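Local coordinates for Alr3699 protein (Nostoc sp., PDB 4XSO) that is a member of the GT-B clan of glycosyltransferases, built from two Rossmann-like domains, each around a parallel beta sheet, at residues L285-S290 and P309-K314. Residues are numbered along the deposited sequence; the frame is centred on the assembly and turned at random.
Sequences LVAHTS and PVVAAK
Strands 285-287 and 310-313 are the two beta strands of a beta-alpha-beta unit, joined through helix 298-305, in the parallel sheet of the C-terminal Rossmann-like domain of a GT-B fold. They run nearly parallel, at 14°; strand 207-212 flanks 285-287 and strand 329-331 flanks 310-313. Three backbone bonds tie them: Val286 N gives its hydrogen to Pro309 O, Val286 O accepts from Val311 N at 3.0 Å, and His288 N reaches Val311 O at 2.8 Å, almost straight. The CA-H of Val310 also leans on Val286 O, CA to O 3.4 Å.

On the face that carries Ala287 and Val311, Val311 places CG1 between its own backbone N and carbonyl carbon (chi1 54°), which brings this methyl over the neighbouring strand, 3.7 Å from Ala287 CB. Leu285 slants across the same methyl with CD2 at 4.0 Å, while its other branch, CD1, sits 3.4 Å from Pro309 O and packs on Pro309 CB. Helix 336-348 covers this side through Leu339, Ile342 and Ile343. Val286 and Val310 point to the other face, where Ala303 and Met304 of helix 298-305 meet them.

Past the end of strand 285-287, a side chain takes over the pairing. The His288 ring is carried alongside Ala312 and Ala313 by a chi1 of 171°, which sets CG opposite the backbone N, and ND1 accepts a weak bond from Ala313 N that arrives at the ring edge, in plane. NE2 is hydrogen-bonded to Glu294, whose carboxylate also bonds Ser290 OG, joining ring and loop. Two residues after His288, Ser290 O lies 3.2 Å from the methyl CB of Ala313.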
ATOM      1  N   LEU A 285     -10.653 -21.300 -43.715  1.00 31.18           N
ATOM      2  CA  LEU A 285     -11.078 -21.599 -42.343  1.00 31.51           C
ATOM      3  C   LEU A 285     -10.041 -21.013 -41.420  1.00 29.93           C
ATOM      4  O   LEU A 285      -8.861 -21.016 -41.741  1.00 26.46           O
ATOM      5  CB  LEU A 285     -11.169 -23.103 -42.144  1.00 34.21           C
ATOM      6  CG  LEU A 285     -11.301 -23.679 -40.748  1.00 32.83           C
ATOM      7  CD1 LEU A 285     -12.681 -23.250 -40.217  1.00 36.76           C
ATOM      8  CD2 LEU A 285     -11.185 -25.233 -40.721  1.00 34.93           C
ATOM      9  N   VAL A 286     -10.486 -20.438 -40.305  1.00 30.36           N
ATOM     10  CA  VAL A 286      -9.599 -19.903 -39.297  1.00 29.77           C
ATOM     11  C   VAL A 286      -9.674 -20.883 -38.139  1.00 29.92           C
ATOM     12  O   VAL A 286     -10.769 -21.211 -37.706  1.00 34.78           O
ATOM     13  CB  VAL A 286     -10.009 -18.505 -38.882  1.00 29.54           C
ATOM     14  CG1 VAL A 286      -9.131 -18.033 -37.741  1.00 29.33           C
ATOM     15  CG2 VAL A 286      -9.845 -17.586 -40.090  1.00 36.54           C
ATOM     16  N   ALA A 287      -8.527 -21.375 -37.678  1.00 28.83           N
ATOM     17  CA  ALA A 287      -8.468 -22.218 -36.511  1.00 30.90           C
ATOM     18  C   ALA A 287      -7.862 -21.613 -35.306  1.00 30.96           C
ATOM     19  O   ALA A 287      -6.695 -21.221 -35.289  1.00 34.58           O
ATOM     20  CB  ALA A 287      -7.687 -23.526 -36.847  1.00 36.19           C
ATOM     21  N   HIS A 288      -8.613 -21.708 -34.228  1.00 33.34           N
ATOM     22  CA  HIS A 288      -8.144 -21.396 -32.887  1.00 35.18           C
ATOM     23  C   HIS A 288      -8.000 -22.755 -32.202  1.00 34.75           C
ATOM     24  O   HIS A 288      -8.963 -23.519 -32.176  1.00 34.70           O
ATOM     25  CB  HIS A 288      -9.206 -20.538 -32.195  1.00 34.00           C
ATOM     26  CG  HIS A 288      -8.956 -20.334 -30.743  1.00 37.03           C
ATOM     27  ND1 HIS A 288      -9.449 -21.185 -29.777  1.00 38.67           N
ATOM     28  CD2 HIS A 288      -8.253 -19.385 -30.084  1.00 41.77           C
ATOM     29  CE1 HIS A 288      -9.044 -20.790 -28.588  1.00 38.48           C
ATOM     30  NE2 HIS A 288      -8.303 -19.706 -28.749  1.00 40.99           N
ATOM     31  N   THR A 289      -6.814 -23.084 -31.697  1.00 34.65           N
ATOM     32  CA  THR A 289      -6.589 -24.441 -31.159  1.00 36.58           C
ATOM     33  C   THR A 289      -5.804 -24.386 -29.857  1.00 36.31           C
ATOM     34  O   THR A 289      -4.970 -25.249 -29.626  1.00 37.11           O
ATOM     35  CB  THR A 289      -5.786 -25.277 -32.144  1.00 34.47           C
ATOM     36  OG1 THR A 289      -4.475 -24.703 -32.308  1.00 34.10           O
ATOM     37  CG2 THR A 289      -6.509 -25.309 -33.480  1.00 42.27           C
ATOM     38  N   SER A 290      -6.032 -23.335 -29.056  1.00 37.02           N
ATOM     39  CA  SER A 290      -5.399 -23.197 -27.738  1.00 37.05           C
ATOM     40  C   SER A 290      -5.750 -24.365 -26.785  1.00 38.10           C
ATOM     41  O   SER A 290      -6.887 -24.850 -26.737  1.00 33.75           O
ATOM     42  CB  SER A 290      -5.808 -21.885 -27.104  1.00 39.66           C
ATOM     43  OG  SER A 290      -5.320 -20.804 -27.878  1.00 39.52           O
ATOM     44  N   PRO A 309     -15.493 -19.004 -41.755  1.00 29.39           N
ATOM     45  CA  PRO A 309     -15.759 -20.118 -40.853  1.00 33.43           C
ATOM     46  C   PRO A 309     -14.636 -20.139 -39.820  1.00 32.12           C
ATOM     47  O   PRO A 309     -13.458 -19.899 -40.174  1.00 32.11           O
ATOM     48  CB  PRO A 309     -15.578 -21.328 -41.752  1.00 32.86           C
ATOM     49  CG  PRO A 309     -15.692 -20.834 -43.154  1.00 33.79           C
ATOM     50  CD  PRO A 309     -15.069 -19.486 -43.097  1.00 32.56           C
ATOM     51  N   VAL A 310     -14.983 -20.401 -38.579  1.00 30.08           N
ATOM     52  CA  VAL A 310     -14.033 -20.461 -37.525  1.00 27.42           C
ATOM     53  C   VAL A 310     -14.243 -21.728 -36.698  1.00 27.79           C
ATOM     54  O   VAL A 310     -15.389 -22.102 -36.368  1.00 31.84           O
ATOM     55  CB  VAL A 310     -14.067 -19.207 -36.654  1.00 32.53           C
ATOM     56  CG1 VAL A 310     -15.377 -19.106 -35.862  1.00 36.44           C
ATOM     57  CG2 VAL A 310     -12.899 -19.199 -35.691  1.00 38.92           C
ATOM     58  N   VAL A 311     -13.142 -22.370 -36.327  1.00 26.48           N
ATOM     59  CA  VAL A 311     -13.169 -23.526 -35.469  1.00 28.31           C
ATOM     60  C   VAL A 311     -12.360 -23.132 -34.280  1.00 27.19           C
ATOM     61  O   VAL A 311     -11.319 -22.562 -34.439  1.00 31.95           O
ATOM     62  CB  VAL A 311     -12.581 -24.833 -36.156  1.00 30.45           C
ATOM     63  CG1 VAL A 311     -11.223 -24.661 -36.716  1.00 31.61           C
ATOM     64  CG2 VAL A 311     -12.571 -26.002 -35.153  1.00 32.68           C
ATOM     65  N   ALA A 312     -12.871 -23.386 -33.087  1.00 29.81           N
ATOM     66  CA  ALA A 312     -12.197 -23.071 -31.848  1.00 33.34           C
ATOM     67  C   ALA A 312     -12.178 -24.194 -30.852  1.00 35.84           C
ATOM     68  O   ALA A 312     -12.979 -25.121 -30.901  1.00 32.34           O
ATOM     69  CB  ALA A 312     -12.846 -21.862 -31.178  1.00 34.80           C
ATOM     70  N   ALA A 313     -11.295 -24.052 -29.885  1.00 34.20           N
ATOM     71  CA  ALA A 313     -11.174 -25.069 -28.845  1.00 35.36           C
ATOM     72  C   ALA A 313     -12.265 -24.772 -27.828  1.00 36.34           C
ATOM     73  O   ALA A 313     -12.477 -23.608 -27.486  1.00 35.36           O
ATOM     74  CB  ALA A 313      -9.766 -25.035 -28.229  1.00 37.85           C
ATOM     75  N   LYS A 314     -13.030 -25.792 -27.439  1.00 35.89           N
ATOM     76  CA  LYS A 314     -14.152 -25.658 -26.531  1.00 39.90           C
ATOM     77  C   LYS A 314     -13.715 -25.551 -25.063  1.00 41.22           C
ATOM     78  O   LYS A 314     -13.749 -26.546 -24.302  1.00 41.88           O
ATOM     79  CB  LYS A 314     -15.098 -26.825 -26.717  1.00 39.96           C
ATOM     80  CG  LYS A 314     -16.440 -26.622 -26.073  1.00 47.61           C
ATOM     81  CD  LYS A 314     -17.396 -27.806 -26.222  1.00 54.16           C
ATOM     82  CE  LYS A 314     -18.552 -27.671 -25.220  1.00 62.11           C
ATOM     83  NZ  LYS A 314     -19.885 -27.887 -25.850  1.00 71.55           N
TER